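Local coordinates for protein multicopper oxidase (PDB 4E9X) that probably oxidises phenolic or similar substrates and passes the electrons through its copper centres to molecular oxygen, as laccase-like multicopper oxidases do, at residues M8-V13 against V49-S54; P56-W61 against V78-I83; W70-V75 against Y89-K94; G74-T79 against C105-N110. One frame throughout, in Å; residues are numbered along the deposited sequence.

How the contacts relate
The four contacts lie in one cupredoxin-like domain and together show how a beta sandwich presents copper ligands from its loops and strand ends. Contact 1 pairs two strands close to the mononuclear copper, the Ile10 side chain about 6 Å from it, and contact 2, its centre about 13 Å away, carries the copper ligand His57; the two meet where Asn51 ND2 lies 3.0 Å from Ile83 O. Contacts 2 and 4, with centres only about 5 Å apart, share Val78 and Thr79 and hold ligands of both the mononuclear site and the copper cluster at the subunit boundary. Contact 3 shares Gly74 and Val75 with contact 4 and ties that loop to strand 88-94, which pairs with strand 44-51 of contact 1.

Contact 1 (M8-V13 against V49-S54); sequences MTIEEV and VTNNTS
Ile10, which gives up more surface to this contact than any other residue, lies across Val49 and Thr53. Its CD1 meets Val49 CG1 at 4.0 Å, while its CG2 touches Thr53 CG2 at 3.7 Å. With CG1 placed anti to the carbonyl carbon (chi1 -44°), the two branches of Ile10 divide between these neighbours, on the sheet face that also carries Met8 and Asn51. Strands 8-13 and 49-51 run parallel here, and the backbone bonds from Thr50 N to Met8 O, from Ile10 N to Thr50 O and from Asn52 N to Ile10 O hold the register. Past the paired strands, side chains take over. Glu12 stretches out beyond CG, its CG passing Thr53 CB, and OE2 receives two donors from Ser54: OG at 2.6 Å on the syn lone pair, and the backbone N at 2.9 Å from above the carboxylate plane. An alanine in place of Glu12 would remove that acceptor and is likely to leave the hydroxyl and backbone N of Ser54 without their shared mate, freeing the turn to shift. On the other side of the sheet, Asn52 ND2 gives Glu11 OE2 an almost straight bond of 3.0 Å (173°), and Thr9 OG1 reaches the same oxygen. Two carboxylates gripped by neutral donors thus extend a parallel pairing into the turn beyond it.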
loop_
_atom_site.group_PDB
_atom_site.type_symbol
_atom_site.label_atom_id
_atom_site.label_comp_id
_atom_site.label_asym_id
_atom_site.label_seq_id
_atom_site.Cartn_x
_atom_site.Cartn_y
_atom_site.Cartn_z
ATOM N N MET A 8 -4.828 26.895 -21.145
ATOM C CA MET A 8 -4.121 25.629 -21.279
ATOM C C MET A 8 -4.614 24.917 -22.533
ATOM O O MET A 8 -5.763 25.136 -22.938
ATOM C CB MET A 8 -4.304 24.759 -20.036
ATOM C CG MET A 8 -3.490 23.460 -20.018
ATOM S SD MET A 8 -3.819 22.579 -18.442
ATOM C CE MET A 8 -4.299 24.076 -17.559
ATOM N N THR A 9 -3.781 24.131 -23.174
ATOM C CA THR A 9 -4.228 23.312 -24.307
ATOM C C THR A 9 -3.939 21.837 -23.940
ATOM O O THR A 9 -3.273 21.538 -22.928
ATOM C CB THR A 9 -3.535 23.587 -25.633
ATOM O OG1 THR A 9 -2.134 23.248 -25.509
ATOM C CG2 THR A 9 -3.666 25.087 -25.976
ATOM N N ILE A 10 -4.513 20.971 -24.744
ATOM C CA ILE A 10 -4.327 19.545 -24.662
ATOM C C ILE A 10 -3.789 19.115 -26.029
ATOM O O ILE A 10 -4.479 19.451 -27.009
ATOM C CB ILE A 10 -5.568 18.736 -24.272
ATOM C CG1 ILE A 10 -6.345 19.363 -23.117
ATOM C CG2 ILE A 10 -5.169 17.313 -23.890
ATOM C CD1 ILE A 10 -7.640 18.624 -22.790
ATOM N N GLU A 11 -2.660 18.451 -26.108
ATOM C CA GLU A 11 -1.951 18.207 -27.366
ATOM C C GLU A 11 -1.607 16.742 -27.535
ATOM O O GLU A 11 -1.307 16.069 -26.536
ATOM C CB GLU A 11 -0.625 19.011 -27.413
ATOM C CG GLU A 11 -0.859 20.509 -27.196
ATOM C CD GLU A 11 -1.543 21.257 -28.319
ATOM O OE1 GLU A 11 -1.671 20.739 -29.448
ATOM O OE2 GLU A 11 -2.000 22.432 -28.065
ATOM N N GLU A 12 -1.589 16.249 -28.782
ATOM C CA GLU A 12 -1.062 14.932 -29.066
ATOM C C GLU A 12 0.426 15.094 -29.366
ATOM O O GLU A 12 0.810 15.706 -30.351
ATOM C CB GLU A 12 -1.769 14.306 -30.284
ATOM C CG GLU A 12 -3.223 14.029 -29.955
ATOM C CD GLU A 12 -4.036 13.383 -31.043
ATOM O OE1 GLU A 12 -3.512 13.086 -32.147
ATOM O OE2 GLU A 12 -5.232 13.120 -30.775
ATOM N N VAL A 13 1.241 14.533 -28.461
ATOM C CA VAL A 13 2.685 14.559 -28.631
ATOM C C VAL A 13 3.238 13.201 -28.253
ATOM O O VAL A 13 2.536 12.358 -27.641
ATOM C CB VAL A 13 3.372 15.676 -27.796
ATOM C CG1 VAL A 13 2.899 17.052 -28.226
ATOM C CG2 VAL A 13 3.127 15.489 -26.285
ATOM N N VAL A 49 -9.505 25.930 -21.161
ATOM C CA VAL A 49 -8.894 24.735 -21.719
ATOM C C VAL A 49 -9.331 24.544 -23.185
ATOM O O VAL A 49 -10.551 24.514 -23.425
ATOM C CB VAL A 49 -9.319 23.503 -20.898
ATOM C CG1 VAL A 49 -8.687 22.261 -21.497
ATOM C CG2 VAL A 49 -8.988 23.634 -19.418
ATOM N N THR A 50 -8.386 24.394 -24.098
ATOM C CA THR A 50 -8.698 24.008 -25.481
ATOM C C THR A 50 -8.159 22.622 -25.809
ATOM O O THR A 50 -6.984 22.321 -25.622
ATOM C CB THR A 50 -8.129 25.026 -26.466
ATOM O OG1 THR A 50 -8.824 26.258 -26.157
ATOM C CG2 THR A 50 -8.428 24.639 -27.904
ATOM N N ASN A 51 -9.068 21.793 -26.284
ATOM C CA ASN A 51 -8.698 20.411 -26.615
ATOM C C ASN A 51 -8.218 20.316 -28.065
ATOM O O ASN A 51 -9.062 20.286 -28.983
ATOM C CB ASN A 51 -9.949 19.533 -26.400
ATOM C CG ASN A 51 -9.692 18.065 -26.688
ATOM O OD1 ASN A 51 -8.561 17.722 -27.084
ATOM N ND2 ASN A 51 -10.688 17.233 -26.459
ATOM N N ASN A 52 -6.912 20.241 -28.309
ATOM C CA ASN A 52 -6.332 20.087 -29.622
ATOM C C ASN A 52 -6.027 18.641 -29.937
ATOM O O ASN A 52 -5.134 18.397 -30.753
ATOM C CB ASN A 52 -5.105 20.972 -29.825
ATOM C CG ASN A 52 -5.478 22.459 -29.800
ATOM O OD1 ASN A 52 -6.511 22.828 -30.298
ATOM N ND2 ASN A 52 -4.646 23.281 -29.166
ATOM N N THR A 53 -6.775 17.736 -29.356
ATOM C CA THR A 53 -6.558 16.301 -29.648
ATOM C C THR A 53 -7.804 15.746 -30.341
ATOM O O THR A 53 -8.774 16.482 -30.539
ATOM C CB THR A 53 -6.260 15.446 -28.404
ATOM O OG1 THR A 53 -7.525 15.179 -27.729
ATOM C CG2 THR A 53 -5.376 16.184 -27.439
ATOM N N SER A 54 -7.745 14.482 -30.717
ATOM C CA SER A 54 -8.804 13.785 -31.430
ATOM C C SER A 54 -9.821 13.131 -30.508
ATOM O O SER A 54 -10.738 12.538 -31.062
ATOM C CB SER A 54 -8.208 12.665 -32.321
ATOM O OG SER A 54 -7.374 11.802 -31.485
HETATM O O HOH W 1 -6.573 27.589 -24.292
HETATM O O HOH W 2 -2.291 18.354 -30.727
#

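Contact 2 (P56-W61 against V78-I83); sequences PHTIHW and VTQQPI. With CU (copper (II) ion), chain D; CU (copper (II) ion), chain K.
His57 and Ile83 form a single antiparallel hydrogen-bonded bridge between two loops of the cupredoxin-like domain: His57 N donates to Ile83 O at 3.0 Å, and Ile83 N returns a bond of 2.8 Å to His57 O. Ile83 O also accepts from Asn51 ND2, and Pro56 CA contributes a CA-H...O contact. Thr58 turns its methyl to this contact, CG2 lying 3.8 Å from Gln80 CD with the two side chains running past one another head to tail, while its OG1 bonds with Gly74 O and His106 N. Gln80 is satisfied at both ends, NE2 donating to Gln81 O and OE1 accepting from Tyr91 OH. A leucine in its place would probably leave Tyr91 OH and Gln81 O without these partners. The imidazole of His57 has both nitrogens engaged: NE2 is hydrogen-bonded to Thr53 OG1, and ND1 binds the mononuclear copper at 2.0 Å.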
loop_
_atom_site.group_PDB
_atom_site.type_symbol
_atom_site.label_atom_id
_atom_site.label_comp_id
_atom_site.label_asym_id
_atom_site.label_seq_id
_atom_site.Cartn_x
_atom_site.Cartn_y
_atom_site.Cartn_z
ATOM N N PRO A 56 -12.178 13.194 -26.550
ATOM C CA PRO A 56 -12.675 14.025 -25.486
ATOM C C PRO A 56 -11.853 13.880 -24.187
ATOM O O PRO A 56 -11.273 12.825 -23.886
ATOM C CB PRO A 56 -14.092 13.501 -25.257
ATOM C CG PRO A 56 -14.140 12.170 -25.910
ATOM C CD PRO A 56 -13.046 12.055 -26.908
ATOM N N HIS A 57 -11.851 15.014 -23.449
ATOM C CA HIS A 57 -11.151 15.065 -22.153
ATOM C C HIS A 57 -11.930 15.962 -21.193
ATOM O O HIS A 57 -12.846 16.671 -21.622
ATOM C CB HIS A 57 -9.736 15.674 -22.332
ATOM C CG HIS A 57 -8.882 14.905 -23.295
ATOM N ND1 HIS A 57 -8.357 13.666 -23.028
ATOM C CD2 HIS A 57 -8.513 15.238 -24.568
ATOM C CE1 HIS A 57 -7.673 13.285 -24.130
ATOM N NE2 HIS A 57 -7.768 14.237 -25.081
ATOM N N THR A 58 -11.484 15.997 -19.938
ATOM C CA THR A 58 -11.863 17.036 -18.984
ATOM C C THR A 58 -10.626 17.398 -18.142
ATOM O O THR A 58 -9.600 16.747 -18.342
ATOM C CB THR A 58 -12.967 16.619 -17.997
ATOM O OG1 THR A 58 -12.494 15.470 -17.265
ATOM C CG2 THR A 58 -14.276 16.247 -18.708
ATOM N N ILE A 59 -10.745 18.353 -17.246
ATOM C CA ILE A 59 -9.729 18.453 -16.188
ATOM C C ILE A 59 -10.462 18.448 -14.854
ATOM O O ILE A 59 -11.305 19.311 -14.612
ATOM C CB ILE A 59 -8.859 19.697 -16.307
ATOM C CG1 ILE A 59 -8.216 19.860 -17.698
ATOM C CG2 ILE A 59 -7.758 19.641 -15.214
ATOM C CD1 ILE A 59 -7.227 21.057 -17.723
ATOM N N HIS A 60 -10.093 17.488 -14.007
ATOM C CA HIS A 60 -10.454 17.467 -12.605
ATOM C C HIS A 60 -9.309 18.011 -11.752
ATOM O O HIS A 60 -8.115 17.741 -11.971
ATOM C CB HIS A 60 -10.785 16.029 -12.180
ATOM C CG HIS A 60 -10.864 15.886 -10.686
ATOM N ND1 HIS A 60 -11.781 16.553 -9.896
ATOM C CD2 HIS A 60 -10.126 15.108 -9.843
ATOM C CE1 HIS A 60 -11.560 16.232 -8.626
ATOM N NE2 HIS A 60 -10.577 15.331 -8.568
ATOM N N TRP A 61 -9.649 18.797 -10.751
ATOM C CA TRP A 61 -8.711 19.518 -9.874
ATOM C C TRP A 61 -8.706 18.782 -8.553
ATOM O O TRP A 61 -9.578 18.965 -7.707
ATOM C CB TRP A 61 -9.125 21.011 -9.744
ATOM C CG TRP A 61 -9.340 21.540 -11.146
ATOM C CD1 TRP A 61 -10.529 21.578 -11.801
ATOM C CD2 TRP A 61 -8.373 22.090 -12.068
ATOM N NE1 TRP A 61 -10.362 22.109 -13.071
ATOM C CE2 TRP A 61 -9.050 22.441 -13.279
ATOM C CE3 TRP A 61 -6.992 22.311 -11.967
ATOM C CZ2 TRP A 61 -8.390 23.002 -14.387
ATOM C CZ3 TRP A 61 -6.366 22.865 -13.087
ATOM C CH2 TRP A 61 -7.010 23.216 -14.275
ATOM N N VAL A 78 -21.119 13.603 -14.643
ATOM C CA VAL A 78 -21.477 13.919 -13.256
ATOM C C VAL A 78 -21.547 15.426 -13.064
ATOM O O VAL A 78 -22.573 15.923 -12.551
ATOM C CB VAL A 78 -20.496 13.260 -12.245
ATOM C CG1 VAL A 78 -20.903 13.642 -10.835
ATOM C CG2 VAL A 78 -20.508 11.734 -12.499
ATOM N N THR A 79 -20.491 16.141 -13.494
ATOM C CA THR A 79 -20.491 17.617 -13.342
ATOM C C THR A 79 -20.420 18.346 -14.677
ATOM O O THR A 79 -20.680 19.568 -14.636
ATOM C CB THR A 79 -19.372 18.092 -12.404
ATOM O OG1 THR A 79 -18.095 17.925 -13.011
ATOM C CG2 THR A 79 -19.357 17.280 -11.122
ATOM N N GLN A 80 -20.102 17.635 -15.777
ATOM C CA GLN A 80 -20.146 18.279 -17.099
ATOM C C GLN A 80 -20.251 17.214 -18.155
ATOM O O GLN A 80 -20.006 16.016 -17.894
ATOM C CB GLN A 80 -18.887 19.125 -17.343
ATOM C CG GLN A 80 -17.603 18.271 -17.484
ATOM C CD GLN A 80 -16.427 19.190 -17.768
ATOM O OE1 GLN A 80 -15.685 19.610 -16.892
ATOM N NE2 GLN A 80 -16.268 19.518 -19.052
ATOM N N GLN A 81 -20.570 17.638 -19.363
ATOM C CA GLN A 81 -20.283 16.814 -20.529
ATOM C C GLN A 81 -18.815 16.980 -20.886
ATOM O O GLN A 81 -18.228 18.012 -20.538
ATOM C CB GLN A 81 -21.232 17.258 -21.639
ATOM C CG GLN A 81 -22.696 17.238 -21.127
ATOM C CD GLN A 81 -23.625 17.465 -22.305
ATOM O OE1 GLN A 81 -23.726 18.650 -22.668
ATOM N NE2 GLN A 81 -24.232 16.419 -22.845
ATOM N N PRO A 82 -18.197 15.984 -21.540
ATOM C CA PRO A 82 -16.768 16.088 -21.813
ATOM C C PRO A 82 -16.437 17.235 -22.790
ATOM O O PRO A 82 -17.287 17.717 -23.540
ATOM C CB PRO A 82 -16.490 14.783 -22.567
ATOM C CG PRO A 82 -17.586 13.848 -22.233
ATOM C CD PRO A 82 -18.785 14.703 -21.997
ATOM N N ILE A 83 -15.159 17.611 -22.799
ATOM C CA ILE A 83 -14.684 18.588 -23.775
ATOM C C ILE A 83 -14.321 17.841 -25.032
ATOM O O ILE A 83 -13.328 17.109 -25.093
ATOM C CB ILE A 83 -13.461 19.349 -23.221
ATOM C CG1 ILE A 83 -13.683 19.924 -21.826
ATOM C CG2 ILE A 83 -13.037 20.432 -24.231
ATOM C CD1 ILE A 83 -12.382 20.416 -21.177
HETATM CU CU CU D . -8.389 12.585 -21.307
HETATM CU CU CU K . -10.410 14.238 -7.073
#

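Contact 3 (W70-V75 against Y89-K94); sequences WRSDGV and YTYKFK
Ser72 reaches strand 89-94 through its hydroxyl, which accepts an almost straight bond from Lys92 N (OG to N 3.1 Å, 167°). The torsion responsible sets OG anti to the carbonyl carbon and beside the Ser72 backbone N (chi1 -75°). Two waters flank the same oxygen: one donates to Thr90 O and the other to Lys92 O, so the hydroxyl is joined to the strand both directly and through solvent. In this way the long loop between strands 60-62 and 88-94 of the cupredoxin-like domain is fastened along the strand that closes it. Tyr91 swings its ring back to the loop, with CG beside the backbone N (chi1 -65°), and brings the edge of the ring to Ser72 O, 3.3 Å from CD1. Its CE1 lies 3.9 Å from Gly74 CA, which approaches the ring obliquely, and its hydroxyl, besides its bond to Gln80, accepts from Ile59 N. Tyr89 points its ring edge at the loop as well, its OH lying 3.1 Å from Arg71 O, a weak bond at most, while its CD2 sits 3.5 Å above the plane of the Tyr91 ring, displaced from the ring centre. The guanidinium of Arg71 forms a salt bridge with Asp281 of the second subunit.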
loop_
_atom_site.group_PDB
_atom_site.type_symbol
_atom_site.label_atom_id
_atom_site.label_comp_id
_atom_site.label_asym_id
_atom_site.label_seq_id
_atom_site.Cartn_x
_atom_site.Cartn_y
_atom_site.Cartn_z
ATOM N N TRP A 70 -19.276 23.210 -7.841
ATOM C CA TRP A 70 -19.140 21.806 -8.242
ATOM C C TRP A 70 -19.171 21.566 -9.742
ATOM O O TRP A 70 -18.654 20.552 -10.239
ATOM C CB TRP A 70 -20.237 20.949 -7.555
ATOM C CG TRP A 70 -21.663 21.256 -7.990
ATOM C CD1 TRP A 70 -22.458 22.217 -7.474
ATOM C CD2 TRP A 70 -22.413 20.592 -8.990
ATOM N NE1 TRP A 70 -23.693 22.217 -8.105
ATOM C CE2 TRP A 70 -23.682 21.214 -9.044
ATOM C CE3 TRP A 70 -22.151 19.518 -9.878
ATOM C CZ2 TRP A 70 -24.675 20.799 -9.933
ATOM C CZ3 TRP A 70 -23.148 19.112 -10.759
ATOM C CH2 TRP A 70 -24.413 19.769 -10.774
ATOM N N ARG A 71 -19.791 22.450 -10.537
ATOM C CA ARG A 71 -19.855 22.289 -11.991
ATOM C C ARG A 71 -18.497 22.476 -12.652
ATOM O O ARG A 71 -18.393 22.210 -13.883
ATOM C CB ARG A 71 -20.943 23.175 -12.624
ATOM C CG ARG A 71 -22.357 22.797 -12.105
ATOM C CD ARG A 71 -23.416 23.770 -12.689
ATOM N NE ARG A 71 -23.802 23.352 -13.996
ATOM C CZ ARG A 71 -24.625 22.350 -14.326
ATOM N NH1 ARG A 71 -25.202 21.646 -13.372
ATOM N NH2 ARG A 71 -24.892 22.061 -15.595
ATOM N N SER A 72 -17.479 22.865 -11.897
ATOM C CA SER A 72 -16.102 22.892 -12.389
ATOM C C SER A 72 -15.275 21.726 -11.869
ATOM O O SER A 72 -14.053 21.795 -12.049
ATOM C CB SER A 72 -15.365 24.187 -12.033
ATOM O OG SER A 72 -15.802 25.240 -12.848
ATOM N N ASP A 73 -15.900 20.663 -11.331
ATOM C CA ASP A 73 -15.103 19.546 -10.820
ATOM C C ASP A 73 -14.487 18.651 -11.906
ATOM O O ASP A 73 -13.544 17.872 -11.620
ATOM C CB ASP A 73 -16.001 18.725 -9.886
ATOM C CG ASP A 73 -15.207 17.772 -8.995
ATOM O OD1 ASP A 73 -14.185 18.182 -8.421
ATOM O OD2 ASP A 73 -15.712 16.609 -8.814
ATOM N N GLY A 74 -14.966 18.759 -13.125
ATOM C CA GLY A 74 -14.325 18.060 -14.215
ATOM C C GLY A 74 -14.663 16.605 -14.380
ATOM O O GLY A 74 -13.862 15.827 -14.942
ATOM N N VAL A 75 -15.859 16.154 -13.943
ATOM C CA VAL A 75 -16.154 14.712 -14.055
ATOM C C VAL A 75 -17.246 14.506 -15.113
ATOM O O VAL A 75 -18.377 14.993 -14.963
ATOM C CB VAL A 75 -16.639 14.206 -12.684
ATOM C CG1 VAL A 75 -17.013 12.737 -12.816
ATOM C CG2 VAL A 75 -15.515 14.393 -11.664
ATOM N N TYR A 89 -13.404 24.817 -22.923
ATOM C CA TYR A 89 -14.182 24.833 -21.693
ATOM C C TYR A 89 -13.451 25.624 -20.621
ATOM O O TYR A 89 -12.221 25.538 -20.544
ATOM C CB TYR A 89 -14.411 23.382 -21.231
ATOM C CG TYR A 89 -15.389 23.211 -20.101
ATOM C CD1 TYR A 89 -16.732 23.025 -20.337
ATOM C CD2 TYR A 89 -14.991 23.208 -18.774
ATOM C CE1 TYR A 89 -17.615 22.860 -19.283
ATOM C CE2 TYR A 89 -15.878 23.048 -17.725
ATOM C CZ TYR A 89 -17.231 22.867 -17.972
ATOM O OH TYR A 89 -18.146 22.698 -16.927
ATOM N N THR A 90 -14.180 26.350 -19.806
ATOM C CA THR A 90 -13.555 27.159 -18.740
ATOM C C THR A 90 -13.949 26.655 -17.351
ATOM O O THR A 90 -15.134 26.488 -17.017
ATOM C CB THR A 90 -13.969 28.631 -18.892
ATOM O OG1 THR A 90 -13.436 29.151 -20.131
ATOM C CG2 THR A 90 -13.435 29.460 -17.725
ATOM N N TYR A 91 -12.887 26.418 -16.580
ATOM C CA TYR A 91 -12.995 26.058 -15.165
ATOM C C TYR A 91 -12.819 27.310 -14.302
ATOM O O TYR A 91 -11.880 28.047 -14.617
ATOM C CB TYR A 91 -11.927 25.021 -14.765
ATOM C CG TYR A 91 -12.188 23.720 -15.529
ATOM C CD1 TYR A 91 -13.129 22.829 -15.039
ATOM C CD2 TYR A 91 -11.541 23.410 -16.734
ATOM C CE1 TYR A 91 -13.435 21.616 -15.656
ATOM C CE2 TYR A 91 -11.830 22.229 -17.392
ATOM C CZ TYR A 91 -12.772 21.353 -16.854
ATOM O OH TYR A 91 -13.071 20.195 -17.520
ATOM N N LYS A 92 -13.635 27.480 -13.266
ATOM C CA LYS A 92 -13.400 28.526 -12.276
ATOM C C LYS A 92 -13.589 27.981 -10.855
ATOM O O LYS A 92 -14.595 27.320 -10.556
ATOM C CB LYS A 92 -14.401 29.684 -12.491
ATOM C CG LYS A 92 -14.347 30.265 -13.879
ATOM C CD LYS A 92 -15.206 31.535 -13.935
ATOM C CE LYS A 92 -14.960 32.284 -15.260
ATOM N NZ LYS A 92 -15.693 33.560 -15.368
ATOM N N PHE A 93 -12.587 28.234 -9.992
ATOM C CA PHE A 93 -12.688 27.796 -8.603
ATOM C C PHE A 93 -11.876 28.714 -7.736
ATOM O O PHE A 93 -10.926 29.335 -8.236
ATOM C CB PHE A 93 -12.263 26.327 -8.416
ATOM C CG PHE A 93 -10.865 26.026 -8.926
ATOM C CD1 PHE A 93 -9.751 26.170 -8.101
ATOM C CD2 PHE A 93 -10.698 25.606 -10.228
ATOM C CE1 PHE A 93 -8.496 25.892 -8.623
ATOM C CE2 PHE A 93 -9.454 25.320 -10.739
ATOM C CZ PHE A 93 -8.322 25.463 -9.930
ATOM N N LYS A 94 -12.215 28.790 -6.457
ATOM C CA LYS A 94 -11.360 29.470 -5.510
ATOM C C LYS A 94 -10.446 28.432 -4.884
ATOM O O LYS A 94 -10.838 27.337 -4.500
ATOM C CB LYS A 94 -12.164 30.164 -4.393
ATOM C CG LYS A 94 -11.380 30.942 -3.329
ATOM C CD LYS A 94 -12.321 31.588 -2.347
ATOM C CE LYS A 94 -13.001 32.795 -2.954
ATOM N NZ LYS A 94 -12.066 33.970 -2.984
HETATM O O HOH W 3 -16.778 24.974 -15.435
HETATM O O HOH W 4 -17.201 26.934 -11.606
#

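Contact 4 (G74-T79 against C105-N110); sequences GVPGVT and CHVNVN. With CU (copper (II) ion), chain D; CU (copper (II) ion), chain J.
His106 packs against the loop of Gly74, Val75 and Pro76 beside the copper cluster at the subunit boundary, a site built between cupredoxin-like domains of neighbouring chains. Cys105, just before His106, binds the mononuclear copper through SG at 2.2 Å and accepts a bond from Val107 N on the same sulfur, so adjacent residues serve two separate copper sites. The CB of His106 starts against the loop backbone, 3.2 Å from Gly74 O, with Pro76 CD at 4.0 Å. At CG the ring comes under Val75 CG2, which is about equally far from CG and CD2 and sits almost over the ring centre: a CH-pi contact with the methyl 4.1 Å from the centroid and 7° off the ring normal. The valine and histidine side chains run in the same direction. Pro76 follows the backbone instead, its CD 3.1 Å from His106 O and its CG 3.9 Å from Val107 CG2. At the tip of the imidazole, NE2 of His106 binds its copper at 2.1 Å, a metal also held by His206 and His252 of the second subunit.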
loop_
_atom_site.group_PDB
_atom_site.type_symbol
_atom_site.label_atom_id
_atom_site.label_comp_id
_atom_site.label_asym_id
_atom_site.label_seq_id
_atom_site.Cartn_x
_atom_site.Cartn_y
_atom_site.Cartn_z
ATOM N N GLY A 74 -14.966 18.759 -13.125
ATOM C CA GLY A 74 -14.325 18.060 -14.215
ATOM C C GLY A 74 -14.663 16.605 -14.380
ATOM O O GLY A 74 -13.862 15.827 -14.942
ATOM N N VAL A 75 -15.859 16.154 -13.943
ATOM C CA VAL A 75 -16.154 14.712 -14.055
ATOM C C VAL A 75 -17.246 14.506 -15.113
ATOM O O VAL A 75 -18.377 14.993 -14.963
ATOM C CB VAL A 75 -16.639 14.206 -12.684
ATOM C CG1 VAL A 75 -17.013 12.737 -12.816
ATOM C CG2 VAL A 75 -15.515 14.393 -11.664
ATOM N N PRO A 76 -16.946 13.790 -16.190
ATOM C CA PRO A 76 -17.906 13.657 -17.285
ATOM C C PRO A 76 -19.083 12.857 -16.785
ATOM O O PRO A 76 -18.980 11.874 -16.053
ATOM C CB PRO A 76 -17.130 12.911 -18.397
ATOM C CG PRO A 76 -16.103 12.151 -17.611
ATOM C CD PRO A 76 -15.713 13.017 -16.409
ATOM N N GLY A 77 -20.287 13.260 -17.184
ATOM C CA GLY A 77 -21.519 12.555 -16.799
ATOM C C GLY A 77 -21.958 12.819 -15.365
ATOM O O GLY A 77 -23.001 12.326 -14.932
ATOM N N VAL A 78 -21.119 13.603 -14.643
ATOM C CA VAL A 78 -21.477 13.919 -13.256
ATOM C C VAL A 78 -21.547 15.426 -13.064
ATOM O O VAL A 78 -22.573 15.923 -12.551
ATOM C CB VAL A 78 -20.496 13.260 -12.245
ATOM C CG1 VAL A 78 -20.903 13.642 -10.835
ATOM C CG2 VAL A 78 -20.508 11.734 -12.499
ATOM N N THR A 79 -20.491 16.141 -13.494
ATOM C CA THR A 79 -20.491 17.617 -13.342
ATOM C C THR A 79 -20.420 18.346 -14.677
ATOM O O THR A 79 -20.680 19.568 -14.636
ATOM C CB THR A 79 -19.372 18.092 -12.404
ATOM O OG1 THR A 79 -18.095 17.925 -13.011
ATOM C CG2 THR A 79 -19.357 17.280 -11.122
ATOM N N CYS A 105 -6.905 14.512 -16.266
ATOM C CA CYS A 105 -8.159 14.221 -16.991
ATOM C C CYS A 105 -9.029 13.310 -16.146
ATOM O O CYS A 105 -8.537 12.506 -15.362
ATOM C CB CYS A 105 -7.775 13.556 -18.327
ATOM S SG CYS A 105 -9.220 13.334 -19.396
ATOM N N HIS A 106 -10.346 13.384 -16.356
ATOM C CA HIS A 106 -11.258 12.447 -15.719
ATOM C C HIS A 106 -12.154 11.704 -16.717
ATOM O O HIS A 106 -13.185 11.152 -16.335
ATOM C CB HIS A 106 -12.098 13.165 -14.642
ATOM C CG HIS A 106 -12.284 12.372 -13.390
ATOM N ND1 HIS A 106 -13.068 11.245 -13.356
ATOM C CD2 HIS A 106 -11.815 12.545 -12.130
ATOM C CE1 HIS A 106 -13.048 10.752 -12.136
ATOM N NE2 HIS A 106 -12.306 11.514 -11.357
ATOM N N VAL A 107 -11.748 11.659 -17.985
ATOM C CA VAL A 107 -12.345 10.860 -19.026
ATOM C C VAL A 107 -11.430 9.615 -19.238
ATOM O O VAL A 107 -10.195 9.777 -19.328
ATOM C CB VAL A 107 -12.435 11.631 -20.348
ATOM C CG1 VAL A 107 -12.886 10.681 -21.464
ATOM C CG2 VAL A 107 -13.341 12.839 -20.250
ATOM N N ASN A 108 -12.039 8.462 -19.359
ATOM C CA ASN A 108 -11.270 7.260 -19.694
ATOM C C ASN A 108 -10.027 7.124 -18.823
ATOM O O ASN A 108 -8.905 6.907 -19.301
ATOM C CB ASN A 108 -10.915 7.361 -21.197
ATOM C CG ASN A 108 -12.085 7.071 -22.132
ATOM O OD1 ASN A 108 -13.081 6.462 -21.673
ATOM N ND2 ASN A 108 -12.110 7.401 -23.436
ATOM N N VAL A 109 -10.143 7.390 -17.532
ATOM C CA VAL A 109 -8.966 7.619 -16.689
ATOM C C VAL A 109 -7.953 6.487 -16.627
ATOM O O VAL A 109 -6.758 6.753 -16.486
ATOM C CB VAL A 109 -9.374 7.987 -15.244
ATOM C CG1 VAL A 109 -10.332 9.180 -15.333
ATOM C CG2 VAL A 109 -9.955 6.861 -14.434
ATOM N N ASN A 110 -8.414 5.238 -16.693
ATOM C CA ASN A 110 -7.479 4.108 -16.672
ATOM C C ASN A 110 -6.431 4.269 -17.750
ATOM O O ASN A 110 -5.263 3.956 -17.529
ATOM C CB ASN A 110 -8.230 2.773 -16.793
ATOM C CG ASN A 110 -9.052 2.627 -18.051
ATOM O OD1 ASN A 110 -10.004 3.404 -18.234
ATOM N ND2 ASN A 110 -8.676 1.722 -18.915
HETATM CU CU CU D . -8.389 12.585 -21.307
HETATM CU CU CU J . -11.987 11.249 -9.337
#